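MRNA nuclease HepT (Shewanella oneidensis MR-1, PDB 6M6U) cleaves mRNA as the growth-inhibiting toxin of a type VII toxin-antitoxin system and is neutralized by its cognate antitoxin MntA, mostly through tri-AMPylation. Local coordinates at residues B[64-69]-B[73-78]; B[80-85]-B[124-129]; B[3-8]-B[55-60]; B[13-18]-B[43-48]. One frame throughout, in Å; residues are numbered along the deposited sequence.

Interaction 1. Residues B[64-69]-B[73-78]; sequences GIPQSS and FTLLAQ
Leu75, on helix 69-78, reaches back to the loop from Gly64 to Pro66 that leads into the same helix, which starts with Ser68 as its N-cap. The apolar contact rests on one methyl group pressed against main chain: Leu75 CD1 lies 3.9 Å from Gly64 C, and Pro66 N is 4.0 Å from Leu75 CD1. A straight leucine chain, with CG anti to the carbonyl carbon (chi1 -71°) and CD1 extended beyond it (chi2 -178°), carries the methyl across. The proline ring adds a looser touch, Pro66 CD to Leu75 CD1 at 4.4 Å. At the Gly64 phi of 142° a CB would jam against the carbonyl O of the preceding residue and crowd Leu75 CD1. Ile65 packs on Thr88, and Pro66 and Ser69 on Gln112, of the MntA chain.

No hydrogen bond links the two segments. Polar bonds gather at the helix start: Ser68 OG hydrogen-bonds Asp71 N, and Gln67 N bonds Asp71 OD1. Ser69 lies about 5 Å, side chain to side chain, from Arg97, an active-site residue by similarity. The Ser69 carbonyl meets the Phe73 ring obliquely, with Ser69 O 3.7 Å from Phe73 CD2.

Interaction 2. Residues B[80-85]-B[124-129]; sequences NLITQP and EQFIDV
The ring of Phe126 is met at its edge, near the ring plane, by the branch methyl of Ile82: Ile82 CG2 lies 4.0 Å from Phe126 CD1, and Phe126 CE1 is 4.1 Å from Ile82 CG2, so the methyl sits beside the bond joining these two carbons. Elsewhere the ring packs on Cys50 and Ile53 of helix 33-60 and on Leu90 of helix 84-102. Its placement follows from chi1 of 177°, which sets CG opposite the backbone N and swings the ring toward the loop. In Ile82 the less usual chi1 of 59° puts CG1 between the backbone N and the carbonyl carbon, while CG2, on the other branch, does the touching. The two side chains meet at a slant.

In the all-helical HepT fold the contact joins helix 120-131 to the turn between helices 69-78 and 84-102. That turn opens with a Schellman motif, in which Asn80 has positive phi and Leu81 N bonds to Leu76 O, and it ends where Thr83 OG1 caps Leu86 N.

Val129, one helical turn on from Phe126, points at the turn. Its CG1 methyl lies 4.3 Å from Ile82 CG2. The same Val129 CG1 comes to 3.1 Å from Leu81 O, a tight approach of methyl to carbonyl. No hydrogen bond crosses between the segments.

Interaction 3. Residues B[3-8]-B[55-60]; sequences DIIINK and NHINRQ
His56 faces Ile4 and Ile5 from helix 33-60, and its imidazole lies between this helix and helix 3-23. The CB bond is directed at the opposing helix, and CG continues opposite the backbone N (chi1 172°), which directs the ring at helix 3-23. At the root of the ring, His56 CG lies 4.1 Å from Ile4 CG2. One atom further, His56 ND1 meets the other branch of that isoleucine, with Ile4 CD1 at 4.0 Å. On the other side of the root, His56 CD2 is 3.9 Å from Ile5 CD1, which approaches obliquely.

Ile4 CG2 also makes a CH-pi contact: it stands over one face, 4.2 Å from the centroid of the His56 ring and 19° off the normal. The opposite face carries Gln60 CG of the histidine's own helix, 3.3 Å above the plane of the His56 ring and displaced toward its rim, so that it meets the tip atoms CE1 and NE2, with His56 NE2 3.4 Å from Gln60 CG. The imidazole is thus sandwiched between aliphatic groups, which probably limits its tilt. Ile5 CD1 also makes a looser apolar touch with Ile57 CD1 at 4.3 Å, and both isoleucines continue onto Ile130 of helix 120-131.

The antitoxin lies alongside: Glu101 of the MntA chain packs on Ile4, and Asp100 of that chain forms a salt bridge with Arg59. With local axes 11.1 Å apart and running at 165°, the segments form a widely spaced antiparallel helix pair, with the histidine and isoleucines between the axes, at one end of the HepT helical bundle.

Interaction 4. Residues B[13-18]-B[43-48]; sequences KRCIKR and LQRCCE
Helix segments 13-18 and 43-48 run antiparallel at 158°, with axes 8.8 Å apart and the CA atoms of Cys15 and Cys46 nearest each other at 6.3 Å, consistent with the small cysteine side chains at the crossing. The CB bond of Cys46 is directed at the other helix, and its SG rests 3.5 Å from Cys15 CB. Ile16 CG1 lies 3.8 Å from Cys46 SG, so the sulfur touches aliphatic carbons of two successive residues. Cys15 SG, anti to its carbonyl carbon (chi1 -63°), meets the base of an arginine, with Arg45 CB 3.8 Å from Cys15 SG. The two sulfurs, Cys15 SG and Cys46 SG, are 4.8 Å apart and form no disulfide.

This is the close-packed middle of the long antiparallel helix pair in the HepT bundle, with Phe123 of helix 120-131 packing on both Ile16 and Cys46. From its aliphatic base Arg45 runs out fully extended from CG to NE, packs on Tyr104 of the second subunit and makes a long, weak ion pair through NH1 with Asp37 of that subunit, to which Arg18 forms a salt bridge. On the same helix as Cys46, Glu48 forms a salt bridge with Arg97, an active-site residue by similarity, and also hydrogen-bonds His113 of the MntA chain.

Interactions 3 and 4 sit on the same antiparallel pair, helices 3-23 and 33-60, with centres 16 Å apart; interaction 4 is nested inside the loop closed by interaction 3. Interaction 1 packs against interaction 3, with Leu76 CD2 3.5 Å from Asn58 OD1. It passes into interaction 2, where Ile82 CD1 lies 3.8 Å from Phe73 O. Helix 120-131 returns to the first pair, where Glu124 CG touches Ile16 CD1 of interaction 4 at 3.8 Å. Interactions 1 and 4 approach the presumed active site: side chains of Ser69 and Cys46 lie about 5 and 9 Å from that of Arg97. Interaction 2 lies away from it, whereas Lys8 of interaction 3 packs on His102 of the second subunit.

Interaction 1. Residues B[64-69]-B[73-78]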
loop_
_atom_site.group_PDB
_atom_site.type_symbol
_atom_site.label_atom_id
_atom_site.label_comp_id
_atom_site.label_asym_id
_atom_site.label_seq_id
_atom_site.Cartn_x
_atom_site.Cartn_y
_atom_site.Cartn_z
ATOM N N GLY B 64 34.871 -18.224 -4.085
ATOM C CA GLY B 64 34.495 -16.827 -4.034
ATOM C C GLY B 64 33.588 -16.437 -5.185
ATOM O O GLY B 64 33.348 -17.236 -6.096
ATOM N N ILE B 65 33.066 -15.214 -5.146
ATOM C CA ILE B 65 32.253 -14.663 -6.223
ATOM C C ILE B 65 33.172 -13.774 -7.076
ATOM O O ILE B 65 33.657 -12.754 -6.569
ATOM C CB ILE B 65 31.060 -13.866 -5.686
ATOM C CG1 ILE B 65 30.231 -14.725 -4.729
ATOM C CG2 ILE B 65 30.200 -13.350 -6.834
ATOM C CD1 ILE B 65 29.288 -13.922 -3.871
ATOM N N PRO B 66 33.440 -14.138 -8.326
ATOM C CA PRO B 66 34.293 -13.278 -9.166
ATOM C C PRO B 66 33.632 -11.934 -9.439
ATOM O O PRO B 66 32.563 -11.856 -10.053
ATOM C CB PRO B 66 34.470 -14.102 -10.448
ATOM C CG PRO B 66 33.351 -15.094 -10.435
ATOM C CD PRO B 66 33.089 -15.397 -8.997
ATOM N N GLN B 67 34.283 -10.867 -8.967
ATOM C CA GLN B 67 33.799 -9.509 -9.192
ATOM C C GLN B 67 33.884 -9.088 -10.654
ATOM O O GLN B 67 33.310 -8.055 -11.014
ATOM C CB GLN B 67 34.589 -8.519 -8.328
ATOM C CG GLN B 67 34.882 -9.013 -6.918
ATOM C CD GLN B 67 35.307 -7.897 -5.979
ATOM O OE1 GLN B 67 36.491 -7.547 -5.903
ATOM N NE2 GLN B 67 34.338 -7.340 -5.250
ATOM N N SER B 68 34.583 -9.854 -11.489
ATOM C CA SER B 68 34.747 -9.567 -12.910
ATOM C C SER B 68 35.362 -10.800 -13.556
ATOM O O SER B 68 35.756 -11.749 -12.874
ATOM C CB SER B 68 35.622 -8.334 -13.145
ATOM O OG SER B 68 36.960 -8.582 -12.752
ATOM N N SER B 69 35.438 -10.777 -14.888
ATOM C CA SER B 69 36.019 -11.908 -15.600
ATOM C C SER B 69 37.481 -12.113 -15.208
ATOM O O SER B 69 37.923 -13.250 -15.014
ATOM C CB SER B 69 35.874 -11.705 -17.107
ATOM O OG SER B 69 36.218 -10.383 -17.486
ATOM N N PHE B 73 39.973 -15.244 -12.830
ATOM C CA PHE B 73 41.310 -15.824 -12.922
ATOM C C PHE B 73 42.113 -15.540 -11.662
ATOM O O PHE B 73 42.861 -16.403 -11.188
ATOM C CB PHE B 73 42.049 -15.289 -14.150
ATOM C CG PHE B 73 41.442 -15.707 -15.453
ATOM C CD1 PHE B 73 41.286 -17.048 -15.759
ATOM C CD2 PHE B 73 41.033 -14.761 -16.376
ATOM C CE1 PHE B 73 40.729 -17.440 -16.961
ATOM C CE2 PHE B 73 40.478 -15.145 -17.582
ATOM C CZ PHE B 73 40.327 -16.490 -17.875
ATOM N N THR B 74 41.973 -14.330 -11.110
ATOM C CA THR B 74 42.675 -13.989 -9.878
ATOM C C THR B 74 42.335 -14.967 -8.761
ATOM O O THR B 74 43.228 -15.430 -8.042
ATOM C CB THR B 74 42.338 -12.558 -9.459
ATOM O OG1 THR B 74 42.805 -11.642 -10.457
ATOM C CG2 THR B 74 42.986 -12.220 -8.129
ATOM N N LEU B 75 41.051 -15.315 -8.613
ATOM C CA LEU B 75 40.646 -16.231 -7.549
ATOM C C LEU B 75 41.229 -17.625 -7.754
ATOM O O LEU B 75 41.580 -18.306 -6.784
ATOM C CB LEU B 75 39.122 -16.303 -7.450
ATOM C CG LEU B 75 38.401 -15.063 -6.901
ATOM C CD1 LEU B 75 36.899 -15.311 -6.809
ATOM C CD2 LEU B 75 38.953 -14.662 -5.537
ATOM N N LEU B 76 41.326 -18.080 -9.006
ATOM C CA LEU B 76 41.961 -19.371 -9.265
ATOM C C LEU B 76 43.430 -19.355 -8.860
ATOM O O LEU B 76 43.960 -20.362 -8.372
ATOM C CB LEU B 76 41.833 -19.751 -10.738
ATOM C CG LEU B 76 40.427 -19.935 -11.313
ATOM C CD1 LEU B 76 40.516 -20.128 -12.818
ATOM C CD2 LEU B 76 39.728 -21.122 -10.660
ATOM N N ALA B 77 44.107 -18.220 -9.063
ATOM C CA ALA B 77 45.529 -18.136 -8.741
ATOM C C ALA B 77 45.757 -18.104 -7.235
ATOM O O ALA B 77 46.697 -18.730 -6.732
ATOM C CB ALA B 77 46.146 -16.906 -9.407
ATOM N N GLN B 78 44.912 -17.377 -6.497
ATOM C CA GLN B 78 45.042 -17.341 -5.043
ATOM C C GLN B 78 44.795 -18.703 -4.411
ATOM O O GLN B 78 45.279 -18.958 -3.302
ATOM C CB GLN B 78 44.086 -16.306 -4.446
ATOM C CG GLN B 78 44.149 -14.953 -5.126
ATOM C CD GLN B 78 43.216 -13.939 -4.498
ATOM O OE1 GLN B 78 41.997 -14.022 -4.650
ATOM N NE2 GLN B 78 43.786 -12.965 -3.798
#

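Interaction 2. Residues B[80-85]-B[124-129]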
loop_
_atom_site.group_PDB
_atom_site.type_symbol
_atom_site.label_atom_id
_atom_site.label_comp_id
_atom_site.label_asym_id
_atom_site.label_seq_id
_atom_site.Cartn_x
_atom_site.Cartn_y
_atom_site.Cartn_z
ATOM N N ASN B 80 45.903 -21.358 -5.971
ATOM C CA ASN B 80 47.010 -22.124 -6.551
ATOM C C ASN B 80 46.529 -23.216 -7.498
ATOM O O ASN B 80 47.131 -24.292 -7.574
ATOM C CB ASN B 80 47.910 -22.721 -5.466
ATOM C CG ASN B 80 48.865 -21.703 -4.888
ATOM O OD1 ASN B 80 48.635 -21.164 -3.808
ATOM N ND2 ASN B 80 49.940 -21.422 -5.617
ATOM N N LEU B 81 45.445 -22.957 -8.224
ATOM C CA LEU B 81 45.018 -23.866 -9.277
ATOM C C LEU B 81 45.565 -23.463 -10.639
ATOM O O LEU B 81 45.679 -24.316 -11.524
ATOM C CB LEU B 81 43.489 -23.959 -9.312
ATOM C CG LEU B 81 42.844 -24.072 -7.920
ATOM C CD1 LEU B 81 41.326 -24.194 -8.023
ATOM C CD2 LEU B 81 43.425 -25.244 -7.110
ATOM N N ILE B 82 45.918 -22.193 -10.817
ATOM C CA ILE B 82 46.762 -21.753 -11.919
ATOM C C ILE B 82 47.883 -20.910 -11.332
ATOM O O ILE B 82 47.742 -20.319 -10.255
ATOM C CB ILE B 82 45.999 -20.951 -13.001
ATOM C CG1 ILE B 82 45.340 -19.707 -12.396
ATOM C CG2 ILE B 82 44.981 -21.834 -13.701
ATOM C CD1 ILE B 82 44.664 -18.817 -13.429
ATOM N N THR B 83 49.005 -20.866 -12.041
ATOM C CA THR B 83 50.134 -20.071 -11.588
ATOM C C THR B 83 49.802 -18.588 -11.683
ATOM O O THR B 83 48.963 -18.165 -12.483
ATOM C CB THR B 83 51.373 -20.385 -12.424
ATOM O OG1 THR B 83 51.208 -19.847 -13.740
ATOM C CG2 THR B 83 51.574 -21.889 -12.525
ATOM N N GLN B 84 50.458 -17.796 -10.836
ATOM C CA GLN B 84 50.334 -16.345 -10.952
ATOM C C GLN B 84 50.757 -15.825 -12.322
ATOM O O GLN B 84 50.085 -14.914 -12.836
ATOM C CB GLN B 84 51.134 -15.661 -9.835
ATOM C CG GLN B 84 50.950 -14.155 -9.783
ATOM C CD GLN B 84 49.596 -13.761 -9.228
ATOM O OE1 GLN B 84 48.936 -14.556 -8.559
ATOM N NE2 GLN B 84 49.172 -12.533 -9.512
ATOM N N PRO B 85 51.826 -16.326 -12.958
ATOM C CA PRO B 85 52.117 -15.867 -14.331
ATOM C C PRO B 85 51.008 -16.173 -15.327
ATOM O O PRO B 85 50.621 -15.290 -16.105
ATOM C CB PRO B 85 53.429 -16.599 -14.675
ATOM C CG PRO B 85 53.595 -17.656 -13.627
ATOM C CD PRO B 85 52.946 -17.109 -12.407
ATOM N N GLU B 124 46.385 -22.980 -24.272
ATOM C CA GLU B 124 46.681 -24.408 -24.210
ATOM C C GLU B 124 47.282 -24.789 -22.863
ATOM O O GLU B 124 46.991 -25.867 -22.330
ATOM C CB GLU B 124 47.616 -24.793 -25.355
ATOM C CG GLU B 124 47.195 -24.198 -26.689
ATOM C CD GLU B 124 47.365 -25.159 -27.845
ATOM O OE1 GLU B 124 48.456 -25.176 -28.450
ATOM O OE2 GLU B 124 46.404 -25.901 -28.141
ATOM N N GLN B 125 48.113 -23.912 -22.296
ATOM C CA GLN B 125 48.634 -24.137 -20.951
ATOM C C GLN B 125 47.507 -24.146 -19.921
ATOM O O GLN B 125 47.508 -24.964 -18.994
ATOM C CB GLN B 125 49.669 -23.061 -20.620
ATOM C CG GLN B 125 50.433 -23.270 -19.325
ATOM C CD GLN B 125 51.435 -22.159 -19.063
ATOM O OE1 GLN B 125 51.858 -21.457 -19.984
ATOM N NE2 GLN B 125 51.813 -21.988 -17.801
ATOM N N PHE B 126 46.533 -23.246 -20.075
ATOM C CA PHE B 126 45.373 -23.233 -19.188
ATOM C C PHE B 126 44.551 -24.509 -19.335
ATOM O O PHE B 126 44.051 -25.051 -18.344
ATOM C CB PHE B 126 44.524 -21.993 -19.485
ATOM C CG PHE B 126 43.259 -21.910 -18.689
ATOM C CD1 PHE B 126 43.289 -21.578 -17.346
ATOM C CD2 PHE B 126 42.032 -22.131 -19.291
ATOM C CE1 PHE B 126 42.118 -21.485 -16.613
ATOM C CE2 PHE B 126 40.857 -22.041 -18.562
ATOM C CZ PHE B 126 40.902 -21.717 -17.223
ATOM N N ILE B 127 44.404 -25.003 -20.567
ATOM C CA ILE B 127 43.686 -26.256 -20.795
ATOM C C ILE B 127 44.366 -27.403 -20.059
ATOM O O ILE B 127 43.713 -28.209 -19.386
ATOM C CB ILE B 127 43.587 -26.547 -22.304
ATOM C CG1 ILE B 127 42.626 -25.578 -22.989
ATOM C CG2 ILE B 127 43.183 -27.997 -22.551
ATOM C CD1 ILE B 127 42.480 -25.839 -24.468
ATOM N N ASP B 128 45.695 -27.488 -20.176
ATOM C CA ASP B 128 46.420 -28.629 -19.627
ATOM C C ASP B 128 46.388 -28.636 -18.103
ATOM O O ASP B 128 46.194 -29.691 -17.489
ATOM C CB ASP B 128 47.859 -28.629 -20.141
ATOM C CG ASP B 128 47.941 -28.849 -21.642
ATOM O OD1 ASP B 128 48.934 -28.410 -22.263
ATOM O OD2 ASP B 128 47.004 -29.458 -22.203
ATOM N N VAL B 129 46.575 -27.473 -17.474
ATOM C CA VAL B 129 46.516 -27.401 -16.016
ATOM C C VAL B 129 45.120 -27.762 -15.523
ATOM O O VAL B 129 44.957 -28.524 -14.563
ATOM C CB VAL B 129 46.939 -26.004 -15.528
ATOM C CG1 VAL B 129 46.511 -25.800 -14.098
ATOM C CG2 VAL B 129 48.446 -25.828 -15.654
#

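Interaction 3. Residues B[3-8]-B[55-60]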
loop_
_atom_site.group_PDB
_atom_site.type_symbol
_atom_site.label_atom_id
_atom_site.label_comp_id
_atom_site.label_asym_id
_atom_site.label_seq_id
_atom_site.Cartn_x
_atom_site.Cartn_y
_atom_site.Cartn_z
ATOM N N ASP B 3 31.296 -32.154 -17.813
ATOM C CA ASP B 3 30.919 -31.938 -19.208
ATOM C C ASP B 3 31.080 -30.482 -19.627
ATOM O O ASP B 3 31.351 -30.205 -20.801
ATOM C CB ASP B 3 29.482 -32.401 -19.448
ATOM C CG ASP B 3 29.390 -33.886 -19.736
ATOM O OD1 ASP B 3 30.444 -34.506 -19.997
ATOM O OD2 ASP B 3 28.266 -34.432 -19.709
ATOM N N ILE B 4 30.911 -29.540 -18.697
ATOM C CA ILE B 4 31.123 -28.133 -19.025
ATOM C C ILE B 4 32.594 -27.874 -19.319
ATOM O O ILE B 4 32.941 -27.205 -20.299
ATOM C CB ILE B 4 30.604 -27.232 -17.890
ATOM C CG1 ILE B 4 29.104 -26.995 -18.050
ATOM C CG2 ILE B 4 31.358 -25.910 -17.858
ATOM C CD1 ILE B 4 28.504 -26.170 -16.942
ATOM N N ILE B 5 33.480 -28.404 -18.472
ATOM C CA ILE B 5 34.913 -28.246 -18.696
ATOM C C ILE B 5 35.307 -28.838 -20.042
ATOM O O ILE B 5 36.059 -28.228 -20.810
ATOM C CB ILE B 5 35.707 -28.891 -17.544
ATOM C CG1 ILE B 5 35.441 -28.157 -16.229
ATOM C CG2 ILE B 5 37.193 -28.903 -17.867
ATOM C CD1 ILE B 5 35.856 -26.711 -16.249
ATOM N N ILE B 6 34.779 -30.023 -20.360
ATOM C CA ILE B 6 35.167 -30.724 -21.583
ATOM C C ILE B 6 34.740 -29.940 -22.820
ATOM O O ILE B 6 35.514 -29.792 -23.774
ATOM C CB ILE B 6 34.585 -32.151 -21.580
ATOM C CG1 ILE B 6 35.286 -33.012 -20.519
ATOM C CG2 ILE B 6 34.690 -32.777 -22.962
ATOM C CD1 ILE B 6 34.508 -34.254 -20.113
ATOM N N ASN B 7 33.513 -29.414 -22.823
ATOM C CA ASN B 7 33.035 -28.685 -23.996
ATOM C C ASN B 7 33.764 -27.359 -24.167
ATOM O O ASN B 7 34.060 -26.950 -25.296
ATOM C CB ASN B 7 31.525 -28.465 -23.906
ATOM C CG ASN B 7 30.740 -29.747 -24.108
ATOM O OD1 ASN B 7 30.275 -30.037 -25.211
ATOM N ND2 ASN B 7 30.600 -30.528 -23.044
ATOM N N LYS B 8 34.066 -26.672 -23.062
ATOM C CA LYS B 8 34.808 -25.420 -23.165
ATOM C C LYS B 8 36.235 -25.662 -23.645
ATOM O O LYS B 8 36.774 -24.867 -24.426
ATOM C CB LYS B 8 34.802 -24.686 -21.823
ATOM C CG LYS B 8 33.416 -24.276 -21.346
ATOM C CD LYS B 8 32.701 -23.401 -22.364
ATOM C CE LYS B 8 31.267 -23.120 -21.928
ATOM N NZ LYS B 8 30.541 -22.232 -22.880
ATOM N N ASN B 55 34.771 -19.267 -14.026
ATOM C CA ASN B 55 33.530 -19.026 -13.293
ATOM C C ASN B 55 32.947 -20.323 -12.751
ATOM O O ASN B 55 32.393 -20.352 -11.646
ATOM C CB ASN B 55 32.506 -18.339 -14.200
ATOM C CG ASN B 55 32.911 -16.930 -14.586
ATOM O OD1 ASN B 55 33.697 -16.283 -13.891
ATOM N ND2 ASN B 55 32.366 -16.442 -15.701
ATOM N N HIS B 56 33.054 -21.404 -13.526
ATOM C CA HIS B 56 32.510 -22.690 -13.106
ATOM C C HIS B 56 33.237 -23.218 -11.875
ATOM O O HIS B 56 32.603 -23.605 -10.883
ATOM C CB HIS B 56 32.602 -23.681 -14.268
ATOM C CG HIS B 56 32.250 -25.090 -13.906
ATOM N ND1 HIS B 56 30.948 -25.535 -13.827
ATOM C CD2 HIS B 56 33.031 -26.161 -13.630
ATOM C CE1 HIS B 56 30.942 -26.816 -13.506
ATOM N NE2 HIS B 56 32.193 -27.221 -13.383
ATOM N N ILE B 57 34.573 -23.222 -11.917
ATOM C CA ILE B 57 35.362 -23.814 -10.840
ATOM C C ILE B 57 35.218 -23.008 -9.552
ATOM O O ILE B 57 35.085 -23.578 -8.463
ATOM C CB ILE B 57 36.834 -23.942 -11.276
ATOM C CG1 ILE B 57 36.961 -24.974 -12.399
ATOM C CG2 ILE B 57 37.714 -24.326 -10.099
ATOM C CD1 ILE B 57 38.278 -24.925 -13.119
ATOM N N ASN B 58 35.233 -21.675 -9.654
ATOM C CA ASN B 58 35.065 -20.841 -8.466
ATOM C C ASN B 58 33.728 -21.107 -7.781
ATOM O O ASN B 58 33.631 -21.047 -6.550
ATOM C CB ASN B 58 35.189 -19.362 -8.832
ATOM C CG ASN B 58 36.618 -18.959 -9.157
ATOM O OD1 ASN B 58 37.563 -19.377 -8.482
ATOM N ND2 ASN B 58 36.785 -18.149 -10.198
ATOM N N ARG B 59 32.684 -21.396 -8.561
ATOM C CA ARG B 59 31.393 -21.710 -7.957
ATOM C C ARG B 59 31.344 -23.154 -7.473
ATOM O O ARG B 59 30.868 -23.419 -6.363
ATOM C CB ARG B 59 30.259 -21.443 -8.951
ATOM C CG ARG B 59 28.862 -21.682 -8.382
ATOM C CD ARG B 59 27.807 -21.409 -9.443
ATOM N NE ARG B 59 26.439 -21.567 -8.955
ATOM C CZ ARG B 59 25.738 -22.695 -9.038
ATOM N NH1 ARG B 59 26.273 -23.780 -9.580
ATOM N NH2 ARG B 59 24.498 -22.739 -8.570
ATOM N N GLN B 60 31.837 -24.094 -8.287
ATOM C CA GLN B 60 31.841 -25.500 -7.893
ATOM C C GLN B 60 32.629 -25.732 -6.612
ATOM O O GLN B 60 32.277 -26.615 -5.822
ATOM C CB GLN B 60 32.410 -26.363 -9.018
ATOM C CG GLN B 60 31.396 -26.726 -10.076
ATOM C CD GLN B 60 30.355 -27.696 -9.560
ATOM O OE1 GLN B 60 30.689 -28.715 -8.956
ATOM N NE2 GLN B 60 29.083 -27.379 -9.786
#

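Interaction 4. Residues B[13-18]-B[43-48]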
loop_
_atom_site.group_PDB
_atom_site.type_symbol
_atom_site.label_atom_id
_atom_site.label_comp_id
_atom_site.label_asym_id
_atom_site.label_seq_id
_atom_site.Cartn_x
_atom_site.Cartn_y
_atom_site.Cartn_z
ATOM N N LYS B 13 40.101 -25.193 -28.322
ATOM C CA LYS B 13 40.883 -25.845 -29.368
ATOM C C LYS B 13 40.352 -25.499 -30.753
ATOM O O LYS B 13 41.113 -25.077 -31.632
ATOM C CB LYS B 13 40.894 -27.358 -29.155
ATOM C CG LYS B 13 41.805 -27.803 -28.031
ATOM C CD LYS B 13 41.600 -29.265 -27.689
ATOM C CE LYS B 13 42.586 -29.709 -26.625
ATOM N NZ LYS B 13 42.230 -31.038 -26.055
ATOM N N ARG B 14 39.041 -25.672 -30.967
ATOM C CA ARG B 14 38.448 -25.332 -32.259
ATOM C C ARG B 14 38.765 -23.899 -32.658
ATOM O O ARG B 14 39.038 -23.618 -33.829
ATOM C CB ARG B 14 36.932 -25.529 -32.228
ATOM C CG ARG B 14 36.458 -26.930 -32.555
ATOM C CD ARG B 14 35.012 -26.909 -33.039
ATOM N NE ARG B 14 34.199 -25.936 -32.312
ATOM C CZ ARG B 14 33.761 -26.100 -31.066
ATOM N NH1 ARG B 14 34.062 -27.204 -30.392
ATOM N NH2 ARG B 14 33.027 -25.157 -30.488
ATOM N N CYS B 15 38.748 -22.978 -31.694
ATOM C CA CYS B 15 38.918 -21.572 -32.030
ATOM C C CYS B 15 40.381 -21.184 -32.223
ATOM O O CYS B 15 40.667 -20.262 -32.996
ATOM C CB CYS B 15 38.273 -20.697 -30.959
ATOM S SG CYS B 15 36.498 -20.941 -30.860
ATOM N N ILE B 16 41.318 -21.854 -31.543
ATOM C CA ILE B 16 42.738 -21.593 -31.792
ATOM C C ILE B 16 43.117 -22.050 -33.195
ATOM O O ILE B 16 43.848 -21.356 -33.918
ATOM C CB ILE B 16 43.621 -22.274 -30.731
ATOM C CG1 ILE B 16 43.459 -21.595 -29.372
ATOM C CG2 ILE B 16 45.088 -22.232 -31.148
ATOM C CD1 ILE B 16 44.374 -22.161 -28.314
ATOM N N LYS B 17 42.623 -23.226 -33.604
ATOM C CA LYS B 17 42.845 -23.671 -34.978
ATOM C C LYS B 17 42.203 -22.716 -35.975
ATOM O O LYS B 17 42.784 -22.427 -37.026
ATOM C CB LYS B 17 42.320 -25.092 -35.180
ATOM C CG LYS B 17 43.033 -26.146 -34.347
ATOM C CD LYS B 17 43.106 -27.485 -35.083
ATOM C CE LYS B 17 41.743 -28.153 -35.192
ATOM N NZ LYS B 17 41.214 -28.592 -33.865
ATOM N N ARG B 18 41.005 -22.208 -35.661
ATOM C CA ARG B 18 40.388 -21.194 -36.510
ATOM C C ARG B 18 41.273 -19.957 -36.631
ATOM O O ARG B 18 41.325 -19.334 -37.698
ATOM C CB ARG B 18 39.008 -20.813 -35.967
ATOM C CG ARG B 18 37.906 -21.802 -36.310
ATOM C CD ARG B 18 37.675 -21.844 -37.809
ATOM N NE ARG B 18 37.244 -20.548 -38.327
ATOM C CZ ARG B 18 37.461 -20.128 -39.570
ATOM N NH1 ARG B 18 38.116 -20.897 -40.430
ATOM N NH2 ARG B 18 37.030 -18.932 -39.953
ATOM N N LEU B 43 39.475 -15.077 -30.915
ATOM C CA LEU B 43 40.128 -14.759 -29.649
ATOM C C LEU B 43 39.094 -14.540 -28.550
ATOM O O LEU B 43 39.236 -15.058 -27.435
ATOM C CB LEU B 43 41.013 -13.523 -29.801
ATOM C CG LEU B 43 42.434 -13.786 -30.297
ATOM C CD1 LEU B 43 43.188 -12.476 -30.505
ATOM C CD2 LEU B 43 43.174 -14.700 -29.325
ATOM N N GLN B 44 38.044 -13.773 -28.855
ATOM C CA GLN B 44 36.974 -13.543 -27.889
ATOM C C GLN B 44 36.352 -14.858 -27.436
ATOM O O GLN B 44 36.146 -15.081 -26.238
ATOM C CB GLN B 44 35.916 -12.630 -28.500
ATOM C CG GLN B 44 34.647 -12.524 -27.679
ATOM C CD GLN B 44 33.674 -11.531 -28.262
ATOM O OE1 GLN B 44 33.773 -10.332 -28.008
ATOM N NE2 GLN B 44 32.732 -12.021 -29.066
ATOM N N ARG B 45 36.049 -15.744 -28.389
ATOM C CA ARG B 45 35.463 -17.037 -28.049
ATOM C C ARG B 45 36.408 -17.855 -27.176
ATOM O O ARG B 45 35.969 -18.523 -26.231
ATOM C CB ARG B 45 35.105 -17.795 -29.328
ATOM C CG ARG B 45 33.970 -17.149 -30.109
ATOM C CD ARG B 45 33.808 -17.742 -31.484
ATOM N NE ARG B 45 32.514 -17.354 -32.063
ATOM C CZ ARG B 45 32.146 -17.549 -33.335
ATOM N NH1 ARG B 45 32.983 -18.133 -34.177
ATOM N NH2 ARG B 45 30.939 -17.168 -33.730
ATOM N N CYS B 46 37.709 -17.816 -27.478
ATOM C CA CYS B 46 38.691 -18.453 -26.602
ATOM C C CYS B 46 38.648 -17.856 -25.203
ATOM O O CYS B 46 38.685 -18.589 -24.208
ATOM C CB CYS B 46 40.098 -18.317 -27.187
ATOM S SG CYS B 46 40.462 -19.404 -28.574
ATOM N N CYS B 47 38.585 -16.525 -25.106
ATOM C CA CYS B 47 38.551 -15.882 -23.797
ATOM C C CYS B 47 37.284 -16.250 -23.038
ATOM O O CYS B 47 37.337 -16.552 -21.840
ATOM C CB CYS B 47 38.661 -14.364 -23.948
ATOM S SG CYS B 47 40.301 -13.775 -24.411
ATOM N N GLU B 48 36.135 -16.244 -23.719
ATOM C CA GLU B 48 34.885 -16.568 -23.041
ATOM C C GLU B 48 34.865 -18.020 -22.590
ATOM O O GLU B 48 34.335 -18.335 -21.518
ATOM C CB GLU B 48 33.695 -16.262 -23.949
ATOM C CG GLU B 48 33.408 -14.774 -24.080
ATOM C CD GLU B 48 33.002 -14.142 -22.757
ATOM O OE1 GLU B 48 32.257 -14.786 -21.984
ATOM O OE2 GLU B 48 33.439 -13.003 -22.484
#